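Local coordinates for protein arginine kinase (Anthopleura japonica, PDB 4RF6) that catalyses the reversible transfer of a phosphoryl group from ATP to L-arginine, giving phosphoarginine and ADP, as a double-domain phosphagen kinase, at residues A[49-54]-A[83-88]; A[61-66]-A[202-207]; A[94-99]-A[278-283]; A[106-111]-A[266-271]; A[113-118]-A[347-352]. All coordinates share one frame; numbering follows the deposited sequence.

Contact 1. Residues A[49-54]-A[83-88]; sequences KKTKLG and TLFGPL
L84 pushes its CD2 methyl against the backbone of the loop 49-54, where L84 CD2 lies 3.4 Å from K50 C. The same methyl touches CB of K49 and, at 3.8 Å, CG2 of T51, so three consecutive loop residues wrap one leucine tip. CG of L84 stands trans to its own backbone N (chi1 -166°), which carries both methyls out from the helix end toward the loop. Beside it, F85 turns the edge of its ring to the loop: CZ sits 3.7 Å from the carbonyl O of K49, close to the ring plane, while CG2 of T51 approaches CE2 obliquely at 3.9 Å. No direct hydrogen bond joins the segments. Instead the extended K49 chain runs past CD1 of L84, and its NZ donates a hydrogen bond to a water 2.7 Å away; this water donates to O of L84. T51 is positioned from the second shell, since its OG1 pairs with D78 and takes the N-H of I55, and a type I beta turn from T51 to G54 has G54 N bonded to T51 O. The F85 side chain also packs on L57 and C60 of helix 57-66. F85 is both the residue following helix 79-84 and the N-cap of helix 86-96, and the loop closes over this helix junction in the small, all-helical N-terminal domain of a phosphagen kinase.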
# COMPACT_ATOMS: atom_id res chain seq x y z
N LYS A 49 7.66 49.46 -11.64
CA LYS A 49 8.68 48.96 -10.72
C LYS A 49 9.24 47.61 -11.18
O LYS A 49 8.50 46.76 -11.68
CB LYS A 49 8.12 48.82 -9.30
CG LYS A 49 7.46 50.09 -8.78
CD LYS A 49 7.30 50.06 -7.27
CE LYS A 49 6.66 51.34 -6.77
NZ LYS A 49 6.53 51.35 -5.28
N LYS A 50 10.55 47.43 -11.00
CA LYS A 50 11.21 46.16 -11.34
C LYS A 50 12.19 45.74 -10.24
O LYS A 50 12.91 46.57 -9.68
CB LYS A 50 11.96 46.29 -12.67
CG LYS A 50 11.05 46.62 -13.85
CD LYS A 50 11.81 46.72 -15.15
CE LYS A 50 10.88 47.15 -16.27
NZ LYS A 50 11.60 47.93 -17.30
N THR A 51 12.21 44.44 -9.93
CA THR A 51 13.14 43.90 -8.94
C THR A 51 14.54 43.84 -9.54
O THR A 51 14.72 44.09 -10.73
CB THR A 51 12.70 42.50 -8.47
OG1 THR A 51 13.01 41.53 -9.48
CG2 THR A 51 11.21 42.46 -8.16
N LYS A 52 15.53 43.49 -8.71
CA LYS A 52 16.91 43.35 -9.18
C LYS A 52 17.01 42.33 -10.29
O LYS A 52 17.89 42.43 -11.16
CB LYS A 52 17.85 42.95 -8.04
CG LYS A 52 18.61 44.11 -7.41
CD LYS A 52 19.41 43.67 -6.19
CE LYS A 52 20.79 43.12 -6.54
NZ LYS A 52 21.60 42.86 -5.31
N LEU A 53 16.14 41.33 -10.27
CA LEU A 53 16.16 40.29 -11.31
C LEU A 53 15.36 40.72 -12.54
O LEU A 53 15.26 39.97 -13.51
CB LEU A 53 15.62 38.96 -10.77
CG LEU A 53 16.31 38.38 -9.54
CD1 LEU A 53 15.99 36.90 -9.43
CD2 LEU A 53 17.81 38.59 -9.57
N GLY A 54 14.81 41.93 -12.49
CA GLY A 54 14.05 42.46 -13.60
C GLY A 54 12.61 42.00 -13.59
O GLY A 54 11.90 42.13 -14.59
N THR A 83 7.87 42.01 -1.63
CA THR A 83 7.93 43.33 -0.99
C THR A 83 7.66 44.44 -1.99
O THR A 83 6.86 45.34 -1.73
CB THR A 83 9.28 43.56 -0.31
OG1 THR A 83 9.41 42.64 0.78
CG2 THR A 83 9.39 44.99 0.20
N LEU A 84 8.35 44.40 -3.13
CA LEU A 84 8.22 45.46 -4.12
C LEU A 84 6.79 45.52 -4.63
O LEU A 84 6.26 46.61 -4.89
CB LEU A 84 9.21 45.27 -5.27
CG LEU A 84 9.42 46.47 -6.20
CD1 LEU A 84 10.11 47.63 -5.48
CD2 LEU A 84 10.20 46.09 -7.46
N PHE A 85 6.16 44.36 -4.76
CA PHE A 85 4.76 44.28 -5.17
C PHE A 85 3.88 43.90 -3.98
O PHE A 85 2.84 43.26 -4.14
CB PHE A 85 4.60 43.28 -6.32
CG PHE A 85 5.53 43.54 -7.48
CD1 PHE A 85 5.47 44.73 -8.18
CD2 PHE A 85 6.48 42.59 -7.84
CE1 PHE A 85 6.34 44.97 -9.24
CE2 PHE A 85 7.35 42.82 -8.89
CZ PHE A 85 7.28 44.01 -9.60
N GLY A 86 4.32 44.30 -2.79
CA GLY A 86 3.59 44.08 -1.55
C GLY A 86 2.11 44.43 -1.52
O GLY A 86 1.29 43.63 -1.05
N PRO A 87 1.74 45.63 -2.00
CA PRO A 87 0.32 46.02 -2.00
C PRO A 87 -0.58 44.98 -2.68
O PRO A 87 -1.77 44.90 -2.35
CB PRO A 87 0.33 47.31 -2.81
CG PRO A 87 1.67 47.92 -2.49
CD PRO A 87 2.62 46.76 -2.37
N LEU A 88 -0.02 44.21 -3.60
CA LEU A 88 -0.76 43.11 -4.23
C LEU A 88 -0.63 41.83 -3.40
O LEU A 88 -1.63 41.28 -2.93
CB LEU A 88 -0.26 42.87 -5.66
CG LEU A 88 -0.93 41.71 -6.40
CD1 LEU A 88 -2.43 41.94 -6.51
CD2 LEU A 88 -0.33 41.53 -7.77
O HOH W 1 6.45 49.11 -3.71

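Contact 2. Residues A[61-66]-A[202-207]; sequences INSGVV and LEAAGI
This is a close, buried helix-to-helix contact between the N-terminal domain and the catalytic domain of the first repeat, pairing the end of helix 57-66 with the end of helix 200-205. Small residues let the backbones come together: the CA atoms of S63 and A204 are 4.5 Å apart. The CB of A204 packs between S63 and V66, 3.6 Å from CA of S63 and 3.7 Å from CB of V66, with both V66 methyls also against it. S63 lays its CB alongside the next peptide, 3.9 Å from N of A205, while its OG is engaged by the carbonyl of F201, one turn back in the partner helix. One direct hydrogen bond crosses the interface. N62 ND2 donates to O of A204 over 2.7 Å in a nearly straight bond (161°), arriving in the carbonyl plane on a lone pair, with the acceptor also close to the plane of the amide. Extension of N62 CG opposite its backbone N (chi1 -169°) brings the amide to this carbonyl at the helix C-terminus. G206 ends that helix in a Schellman motif, with positive phi and bonds from G206 N to E203 O and I207 N to L202 O. Both S63 and A205 also touch Y75, a substrate-binding residue by similarity, so the seam runs beside the probable guanidino-substrate pocket at the domain interface of phosphagen kinases.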
# COMPACT_ATOMS: atom_id res chain seq x y z
N ILE A 61 1.64 38.69 -12.38
CA ILE A 61 0.20 38.48 -12.53
C ILE A 61 -0.16 37.72 -13.81
O ILE A 61 -1.32 37.40 -14.03
CB ILE A 61 -0.57 39.81 -12.55
CG1 ILE A 61 -0.22 40.61 -13.80
CG2 ILE A 61 -0.30 40.61 -11.26
CD1 ILE A 61 -1.09 41.84 -14.00
N ASN A 62 0.84 37.44 -14.65
CA ASN A 62 0.56 36.91 -15.99
C ASN A 62 -0.29 35.64 -16.01
O ASN A 62 -1.22 35.53 -16.81
CB ASN A 62 1.85 36.67 -16.78
CG ASN A 62 1.58 36.37 -18.24
OD1 ASN A 62 0.89 37.14 -18.93
ND2 ASN A 62 2.09 35.24 -18.73
N SER A 63 0.01 34.69 -15.13
CA SER A 63 -0.70 33.41 -15.14
C SER A 63 -2.18 33.60 -14.83
O SER A 63 -3.04 32.92 -15.41
CB SER A 63 -0.07 32.43 -14.17
OG SER A 63 -0.69 31.16 -14.27
N GLY A 64 -2.47 34.52 -13.92
CA GLY A 64 -3.85 34.79 -13.52
C GLY A 64 -4.69 35.49 -14.57
O GLY A 64 -5.92 35.49 -14.49
N VAL A 65 -4.03 36.11 -15.55
CA VAL A 65 -4.73 36.75 -16.65
C VAL A 65 -4.88 35.77 -17.81
O VAL A 65 -5.94 35.70 -18.45
CB VAL A 65 -4.00 38.01 -17.15
CG1 VAL A 65 -4.87 38.77 -18.14
CG2 VAL A 65 -3.64 38.91 -15.97
N VAL A 66 -3.81 35.02 -18.08
CA VAL A 66 -3.84 33.97 -19.10
C VAL A 66 -4.88 32.92 -18.72
O VAL A 66 -5.69 32.50 -19.55
CB VAL A 66 -2.47 33.30 -19.26
CG1 VAL A 66 -2.57 32.03 -20.13
CG2 VAL A 66 -1.46 34.27 -19.86
N LEU A 202 1.70 27.00 -14.91
CA LEU A 202 3.15 27.16 -14.76
C LEU A 202 3.76 27.77 -16.02
O LEU A 202 4.69 28.59 -15.94
CB LEU A 202 3.80 25.81 -14.47
CG LEU A 202 3.28 25.07 -13.23
CD1 LEU A 202 4.15 23.87 -12.91
CD2 LEU A 202 3.20 26.02 -12.05
N GLU A 203 3.24 27.36 -17.17
CA GLU A 203 3.65 27.94 -18.45
C GLU A 203 3.54 29.46 -18.43
O GLU A 203 4.51 30.18 -18.69
CB GLU A 203 2.80 27.35 -19.58
CG GLU A 203 3.08 27.95 -20.96
CD GLU A 203 4.46 27.60 -21.49
OE1 GLU A 203 5.05 26.60 -21.02
OE2 GLU A 203 4.95 28.33 -22.37
N ALA A 204 2.35 29.96 -18.10
CA ALA A 204 2.10 31.40 -18.10
C ALA A 204 2.87 32.14 -17.00
O ALA A 204 3.06 33.36 -17.07
CB ALA A 204 0.61 31.68 -17.99
N ALA A 205 3.28 31.40 -15.97
CA ALA A 205 4.03 31.97 -14.85
C ALA A 205 5.50 32.18 -15.20
O ALA A 205 6.23 32.86 -14.47
CB ALA A 205 3.91 31.07 -13.64
N GLY A 206 5.94 31.57 -16.31
CA GLY A 206 7.32 31.65 -16.75
C GLY A 206 8.16 30.53 -16.16
O GLY A 206 9.39 30.52 -16.30
N ILE A 207 7.50 29.59 -15.50
CA ILE A 207 8.17 28.52 -14.76
C ILE A 207 8.76 27.44 -15.68
O ILE A 207 9.77 26.80 -15.35
CB ILE A 207 7.23 27.94 -13.68
CG1 ILE A 207 7.08 28.95 -12.54
CG2 ILE A 207 7.73 26.60 -13.12
CD1 ILE A 207 6.01 28.59 -11.51

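Contact 3. Residues A[94-99]-A[278-283]; sequences EDYHSP and CPSNLG
The loop between strands 273-274 and 286-293 carries C278, a substrate-binding residue by similarity, and here it meets the C-terminal end of helix 86-96 from the N-terminal domain. H97 makes the polar link. Its NE2 donates to O of P279 at 2.7 Å, a nearly straight bond (164°) with the acceptor in the ring plane and the donor in the carbonyl plane. The adjoining CE1 reaches 3.4 Å from O of S280, again at the ring edge, so the rim of the imidazole at NE2 and CE1 is turned to two consecutive carbonyls. With NE2 used as a donor, one proton position of this histidine is set. Y96 approaches the same short 3-10 segment with a ring face: CB of S280 lies over it in a CH-pi contact, 3.8 Å from the centroid and 29° off the normal. Closest of the ring atoms is CZ, 3.4 Å from S280 CB, and CE1 also meets S280 CA. The tyrosine reaches this far because CG points opposite the backbone N (chi1 -178°). CD1 of Y96 also stands over the centre of the H97 imidazole, at 3.4 Å above its plane, so an edge of the tyrosine ring sits on a face of the imidazole. On the loop side, N281 N bonds to C278 O at 3.0 Å, and N281 OD1 accepts from R133, which is predicted to bind ATP. P279 and L282 rest on Y82 and I93. The arrangement thus joins the N-terminal helical domain to the cysteine-bearing loop of the phosphagen kinase active site.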
# COMPACT_ATOMS: atom_id res chain seq x y z
N GLU A 94 -2.95 37.48 2.98
CA GLU A 94 -3.83 37.55 4.14
C GLU A 94 -5.26 37.08 3.85
O GLU A 94 -6.00 36.72 4.78
CB GLU A 94 -3.81 38.96 4.76
CG GLU A 94 -2.48 39.33 5.41
CD GLU A 94 -2.53 40.65 6.16
OE1 GLU A 94 -3.50 41.41 5.97
OE2 GLU A 94 -1.59 40.92 6.95
N ASP A 95 -5.65 37.07 2.58
CA ASP A 95 -6.93 36.47 2.18
C ASP A 95 -6.81 34.96 2.20
O ASP A 95 -7.47 34.29 3.00
CB ASP A 95 -7.33 36.93 0.77
CG ASP A 95 -8.75 36.52 0.39
OD1 ASP A 95 -9.17 35.38 0.68
OD2 ASP A 95 -9.45 37.35 -0.22
N TYR A 96 -5.97 34.42 1.31
CA TYR A 96 -5.80 32.97 1.18
C TYR A 96 -5.48 32.31 2.51
O TYR A 96 -5.98 31.22 2.79
CB TYR A 96 -4.68 32.65 0.17
CG TYR A 96 -4.45 31.16 -0.07
CD1 TYR A 96 -3.65 30.41 0.78
CD2 TYR A 96 -5.04 30.52 -1.15
CE1 TYR A 96 -3.44 29.05 0.57
CE2 TYR A 96 -4.83 29.17 -1.38
CZ TYR A 96 -4.04 28.44 -0.51
OH TYR A 96 -3.83 27.10 -0.73
N HIS A 97 -4.64 32.96 3.31
CA HIS A 97 -4.14 32.36 4.54
C HIS A 97 -4.85 32.85 5.81
O HIS A 97 -4.34 32.67 6.91
CB HIS A 97 -2.64 32.63 4.69
CG HIS A 97 -1.78 31.89 3.71
ND1 HIS A 97 -1.38 30.58 3.91
CD2 HIS A 97 -1.23 32.27 2.53
CE1 HIS A 97 -0.64 30.19 2.89
NE2 HIS A 97 -0.53 31.19 2.04
N SER A 98 -6.02 33.48 5.64
CA SER A 98 -6.76 33.99 6.79
C SER A 98 -7.02 32.85 7.78
O SER A 98 -7.32 31.73 7.38
CB SER A 98 -8.07 34.65 6.36
OG SER A 98 -8.86 33.76 5.58
N PRO A 99 -6.91 33.13 9.09
CA PRO A 99 -6.82 34.47 9.69
C PRO A 99 -5.39 34.98 9.88
O PRO A 99 -5.22 35.90 10.68
CB PRO A 99 -7.46 34.25 11.06
CG PRO A 99 -7.00 32.88 11.43
CD PRO A 99 -6.93 32.09 10.13
N CYS A 278 4.38 30.23 -5.55
CA CYS A 278 2.98 30.56 -5.35
C CYS A 278 2.76 30.91 -3.89
O CYS A 278 3.18 30.18 -3.00
CB CYS A 278 2.09 29.38 -5.74
SG CYS A 278 0.31 29.70 -5.52
N PRO A 279 2.10 32.05 -3.63
CA PRO A 279 1.88 32.46 -2.23
C PRO A 279 1.04 31.47 -1.42
O PRO A 279 0.97 31.61 -0.20
CB PRO A 279 1.15 33.81 -2.35
CG PRO A 279 0.74 33.93 -3.80
CD PRO A 279 1.74 33.12 -4.57
N SER A 280 0.42 30.49 -2.08
CA SER A 280 -0.39 29.51 -1.36
C SER A 280 0.49 28.58 -0.52
O SER A 280 0.03 27.95 0.44
CB SER A 280 -1.22 28.67 -2.34
OG SER A 280 -0.39 27.92 -3.21
N ASN A 281 1.77 28.52 -0.90
CA ASN A 281 2.73 27.59 -0.31
C ASN A 281 3.72 28.23 0.66
O ASN A 281 4.73 27.62 0.99
CB ASN A 281 3.51 26.88 -1.42
CG ASN A 281 2.73 25.76 -2.07
OD1 ASN A 281 2.14 24.92 -1.38
ND2 ASN A 281 2.71 25.73 -3.39
N LEU A 282 3.44 29.44 1.12
CA LEU A 282 4.34 30.11 2.04
C LEU A 282 4.25 29.50 3.44
O LEU A 282 3.45 28.58 3.67
CB LEU A 282 4.05 31.62 2.09
CG LEU A 282 4.26 32.40 0.79
CD1 LEU A 282 3.71 33.81 0.92
CD2 LEU A 282 5.73 32.43 0.41
N GLY A 283 5.07 29.99 4.37
CA GLY A 283 5.04 29.52 5.75
C GLY A 283 5.77 28.21 5.92
O GLY A 283 6.99 28.13 5.77

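Contact 4. Residues A[106-111]-A[266-271]; sequences HNSDMN and FQHTKK
S108 and H268 meet with the hydroxyl set exactly in the plane of the imidazole: NE2 donates to OG of S108 at 2.8 Å, from the ring edge. H268 swings its CG trans to the backbone N (chi1 -175°), which carries the ring out from the short strand 268-269 to the extended segment 106-111. K270 meets that segment at H106 and N107. Its chain bends at chi2 (55°) and folds back along H106, so that CD and CE pass 3.5 Å from the carbonyl O of H106 and NZ ends above that carbonyl. The NZ bond to H106 O is 3.1 Å long and comes from well outside the carbonyl plane, 68° out, not along a lone pair. OD1 of N107 also lies 2.6 Å from NZ, although the angle is poor for a hydrogen bond, and the two side chains run at a slant to each other. The main chains are tied directly as well, H106 N to K270 O at 2.8 Å, tilted from the carbonyl plane. Besides the lysine, H106 O has a water 2.5 Å away that also lies near O of T269. The H106 ring itself is held by G341, whose N donates to ND1. Away from the annotated sites, this surface contact fastens the linker between helix 86-96 and strand 127-136 beside the two-stranded antiparallel sheet 268-269/273-274 of the catalytic domain.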
# COMPACT_ATOMS: atom_id res chain seq x y z
N HIS A 106 5.74 34.57 11.62
CA HIS A 106 5.64 33.12 11.49
C HIS A 106 6.84 32.43 12.15
O HIS A 106 7.98 32.89 12.02
CB HIS A 106 5.55 32.74 10.01
CG HIS A 106 5.59 31.27 9.75
ND1 HIS A 106 4.46 30.48 9.73
CD2 HIS A 106 6.63 30.43 9.48
CE1 HIS A 106 4.79 29.23 9.47
NE2 HIS A 106 6.11 29.17 9.32
N ASN A 107 6.59 31.33 12.85
CA ASN A 107 7.69 30.55 13.41
C ASN A 107 7.82 29.17 12.77
O ASN A 107 6.85 28.41 12.71
CB ASN A 107 7.56 30.43 14.93
CG ASN A 107 7.70 31.77 15.63
OD1 ASN A 107 8.80 32.28 15.81
ND2 ASN A 107 6.57 32.35 16.01
N SER A 108 9.02 28.86 12.28
CA SER A 108 9.31 27.56 11.69
C SER A 108 9.82 26.61 12.76
O SER A 108 10.42 27.06 13.74
CB SER A 108 10.36 27.71 10.60
OG SER A 108 9.96 28.64 9.62
N ASP A 109 9.59 25.32 12.58
CA ASP A 109 10.09 24.31 13.51
C ASP A 109 10.15 22.96 12.82
O ASP A 109 9.13 22.29 12.61
CB ASP A 109 9.23 24.24 14.78
CG ASP A 109 9.79 23.27 15.82
OD1 ASP A 109 10.88 22.71 15.60
OD2 ASP A 109 9.12 23.09 16.87
N MET A 110 11.37 22.57 12.46
CA MET A 110 11.62 21.31 11.77
C MET A 110 12.38 20.33 12.66
O MET A 110 13.20 19.55 12.17
CB MET A 110 12.38 21.55 10.47
CG MET A 110 11.52 22.11 9.34
SD MET A 110 10.31 20.92 8.74
CE MET A 110 11.39 19.79 7.87
N ASN A 111 12.11 20.38 13.96
CA ASN A 111 12.66 19.40 14.90
C ASN A 111 11.63 18.33 15.21
O ASN A 111 10.72 18.55 16.01
CB ASN A 111 13.13 20.08 16.19
CG ASN A 111 13.95 19.15 17.08
OD1 ASN A 111 13.80 17.92 17.02
ND2 ASN A 111 14.81 19.73 17.90
N PHE A 266 18.03 28.04 3.01
CA PHE A 266 16.73 28.22 2.36
C PHE A 266 16.28 29.68 2.37
O PHE A 266 16.61 30.42 3.28
CB PHE A 266 15.66 27.41 3.09
CG PHE A 266 15.82 25.92 2.96
CD1 PHE A 266 16.23 25.35 1.76
CD2 PHE A 266 15.55 25.09 4.04
CE1 PHE A 266 16.37 23.97 1.65
CE2 PHE A 266 15.68 23.72 3.93
CZ PHE A 266 16.09 23.16 2.74
N GLN A 267 15.50 30.09 1.36
CA GLN A 267 14.86 31.40 1.40
C GLN A 267 13.76 31.40 2.46
O GLN A 267 12.92 30.50 2.48
CB GLN A 267 14.29 31.78 0.03
CG GLN A 267 15.34 31.85 -1.06
CD GLN A 267 14.78 32.29 -2.40
OE1 GLN A 267 13.96 33.20 -2.47
NE2 GLN A 267 15.22 31.64 -3.46
N HIS A 268 13.77 32.42 3.32
CA HIS A 268 13.02 32.38 4.57
C HIS A 268 12.99 33.78 5.20
O HIS A 268 14.02 34.45 5.27
CB HIS A 268 13.73 31.38 5.50
CG HIS A 268 13.03 31.13 6.80
ND1 HIS A 268 13.27 31.88 7.94
CD2 HIS A 268 12.12 30.19 7.16
CE1 HIS A 268 12.54 31.42 8.93
NE2 HIS A 268 11.82 30.40 8.49
N THR A 269 11.81 34.22 5.63
CA THR A 269 11.64 35.53 6.30
C THR A 269 10.71 35.39 7.51
O THR A 269 9.87 34.49 7.54
CB THR A 269 11.03 36.59 5.37
OG1 THR A 269 9.65 36.29 5.14
CG2 THR A 269 11.78 36.67 4.03
N LYS A 270 10.85 36.26 8.51
CA LYS A 270 9.99 36.18 9.69
C LYS A 270 8.50 36.23 9.32
O LYS A 270 7.69 35.45 9.81
CB LYS A 270 10.30 37.32 10.67
CG LYS A 270 9.43 37.30 11.92
CD LYS A 270 9.54 35.95 12.63
CE LYS A 270 8.60 35.85 13.82
NZ LYS A 270 8.74 34.54 14.52
N LYS A 271 8.17 37.15 8.41
CA LYS A 271 6.79 37.40 8.00
C LYS A 271 6.18 36.29 7.14
O LYS A 271 5.00 35.96 7.29
CB LYS A 271 6.74 38.72 7.24
CG LYS A 271 5.42 39.43 7.25
CD LYS A 271 5.60 40.91 6.90
CE LYS A 271 6.55 41.10 5.72
NZ LYS A 271 6.82 42.54 5.45
O HOH W 2 9.22 32.69 9.91

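Contact 5. Residues A[113-118]-A[347-352]; sequences AHVKAP and CVQDMY
Q349 and Y352, one turn apart on helix 344-370, grip the loop 113-118 tightly. The Q349 amide works in both directions on one residue: K116 N donates to OE1 at 2.8 Å in a straight bond (169°), meeting a lone pair in the carbonyl plane, and NE2 returns a bond to K116 O at 2.9 Å. This second donor sits above the K116 carbonyl plane, yet the acceptor lies close to the plane of the Q349 amide. A bend at chi2 (66°) turns the amide to the loop, and the paired bonds fix its rotation. Next to it, A117 lies over one face of the Y352 ring, its CA 3.7 Å from the centroid and its CB 3.5 Å from CD1. Beyond the ring edge, OH of Y352 donates to O of P118 at 2.5 Å, on a lone pair. One turn before Y352, V348 meets V115 at about a right angle, CG1 to CG1 at 4.1 Å, against F250 of helix 246-264. The outer side is looser: the K116 side chain leads away from the helix, doubling back so that NZ reaches O of A113 at 3.2 Å, and H114 turns from the helix to pair with D109. The chemistry implies a loop fixed by backbone recognition, its N-H and two carbonyls being read by side chains, with apolar packing of V115, A117 and P118 on V348 and Y352 alongside these bonds.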
# COMPACT_ATOMS: atom_id res chain seq x y z
N ALA A 113 11.67 15.81 17.00
CA ALA A 113 11.61 15.40 18.41
C ALA A 113 10.57 16.20 19.19
O ALA A 113 10.20 15.83 20.31
CB ALA A 113 12.98 15.52 19.06
N HIS A 114 10.12 17.31 18.62
CA HIS A 114 9.09 18.14 19.24
C HIS A 114 7.70 17.55 19.00
O HIS A 114 6.70 17.99 19.59
CB HIS A 114 9.16 19.58 18.73
CG HIS A 114 10.36 20.33 19.20
ND1 HIS A 114 10.59 21.65 18.87
CD2 HIS A 114 11.40 19.95 19.98
CE1 HIS A 114 11.72 22.05 19.42
NE2 HIS A 114 12.23 21.04 20.11
N VAL A 115 7.63 16.56 18.11
CA VAL A 115 6.38 15.88 17.81
C VAL A 115 6.23 14.64 18.68
O VAL A 115 7.16 13.84 18.81
CB VAL A 115 6.29 15.50 16.31
CG1 VAL A 115 5.18 14.49 16.07
CG2 VAL A 115 6.08 16.75 15.46
N LYS A 116 5.06 14.49 19.30
CA LYS A 116 4.78 13.32 20.12
C LYS A 116 3.72 12.50 19.40
O LYS A 116 2.53 12.81 19.47
CB LYS A 116 4.29 13.74 21.50
CG LYS A 116 5.19 14.76 22.19
CD LYS A 116 6.63 14.26 22.27
CE LYS A 116 7.50 15.13 23.18
NZ LYS A 116 7.96 16.39 22.53
N ALA A 117 4.15 11.46 18.69
CA ALA A 117 3.24 10.69 17.84
C ALA A 117 3.49 9.19 17.88
O ALA A 117 4.06 8.63 16.95
CB ALA A 117 3.32 11.20 16.41
N PRO A 118 3.04 8.53 18.96
CA PRO A 118 3.08 7.07 18.99
C PRO A 118 2.20 6.52 17.87
O PRO A 118 1.08 7.02 17.71
CB PRO A 118 2.44 6.73 20.34
CG PRO A 118 2.60 7.97 21.17
CD PRO A 118 2.52 9.11 20.21
N CYS A 347 1.78 21.70 12.70
CA CYS A 347 0.95 21.13 11.64
C CYS A 347 0.84 19.61 11.79
O CYS A 347 -0.26 19.05 11.76
CB CYS A 347 1.50 21.50 10.26
SG CYS A 347 0.52 20.86 8.89
N VAL A 348 1.99 18.96 11.97
CA VAL A 348 2.03 17.51 12.16
C VAL A 348 1.29 17.06 13.42
O VAL A 348 0.57 16.06 13.41
CB VAL A 348 3.48 16.98 12.18
CG1 VAL A 348 3.52 15.51 12.51
CG2 VAL A 348 4.17 17.24 10.83
N GLN A 349 1.46 17.80 14.51
CA GLN A 349 0.82 17.43 15.77
C GLN A 349 -0.69 17.57 15.67
O GLN A 349 -1.43 16.71 16.16
CB GLN A 349 1.36 18.28 16.93
CG GLN A 349 1.12 17.66 18.31
CD GLN A 349 1.90 16.38 18.52
OE1 GLN A 349 3.12 16.40 18.68
NE2 GLN A 349 1.21 15.25 18.52
N ASP A 350 -1.15 18.65 15.03
CA ASP A 350 -2.59 18.83 14.79
C ASP A 350 -3.11 17.69 13.92
O ASP A 350 -4.21 17.17 14.13
CB ASP A 350 -2.86 20.16 14.09
CG ASP A 350 -2.68 21.36 15.01
OD1 ASP A 350 -2.54 21.15 16.23
OD2 ASP A 350 -2.68 22.50 14.49
N MET A 351 -2.31 17.31 12.93
CA MET A 351 -2.65 16.25 12.00
C MET A 351 -2.81 14.94 12.75
O MET A 351 -3.76 14.18 12.53
CB MET A 351 -1.54 16.08 10.98
CG MET A 351 -2.01 15.53 9.67
SD MET A 351 -3.06 16.77 8.88
CE MET A 351 -4.25 15.66 8.15
N TYR A 352 -1.85 14.68 13.63
CA TYR A 352 -1.85 13.47 14.45
C TYR A 352 -3.02 13.47 15.43
O TYR A 352 -3.76 12.48 15.53
CB TYR A 352 -0.53 13.38 15.21
CG TYR A 352 -0.45 12.19 16.14
CD1 TYR A 352 -0.08 10.94 15.67
CD2 TYR A 352 -0.74 12.33 17.49
CE1 TYR A 352 -0.00 9.86 16.52
CE2 TYR A 352 -0.67 11.24 18.35
CZ TYR A 352 -0.30 10.01 17.85
OH TYR A 352 -0.23 8.92 18.69

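All five contacts lie in the first repeat. Contact 1 is within the N-terminal domain, contacts 2 and 3 join it to the catalytic domain, and contact 4 is nested inside the loop closed by contact 3. Contact 1 meets contact 2 through L88 CD2 and I61 CG2, 3.6 Å apart. Contacts 2 and 3, centres about 18 Å apart, lie beside the probable substrate site, near Y75 and at C278 respectively. Contact 4 touches contact 3 where G283 C and H106 NE2 are 3.5 Å apart, and reaches contact 5 through D109 OD2 and H114 ND1 at 2.9 Å, a probable hydrogen bond. Contact 5 lies near I132, a predicted ATP-binding residue.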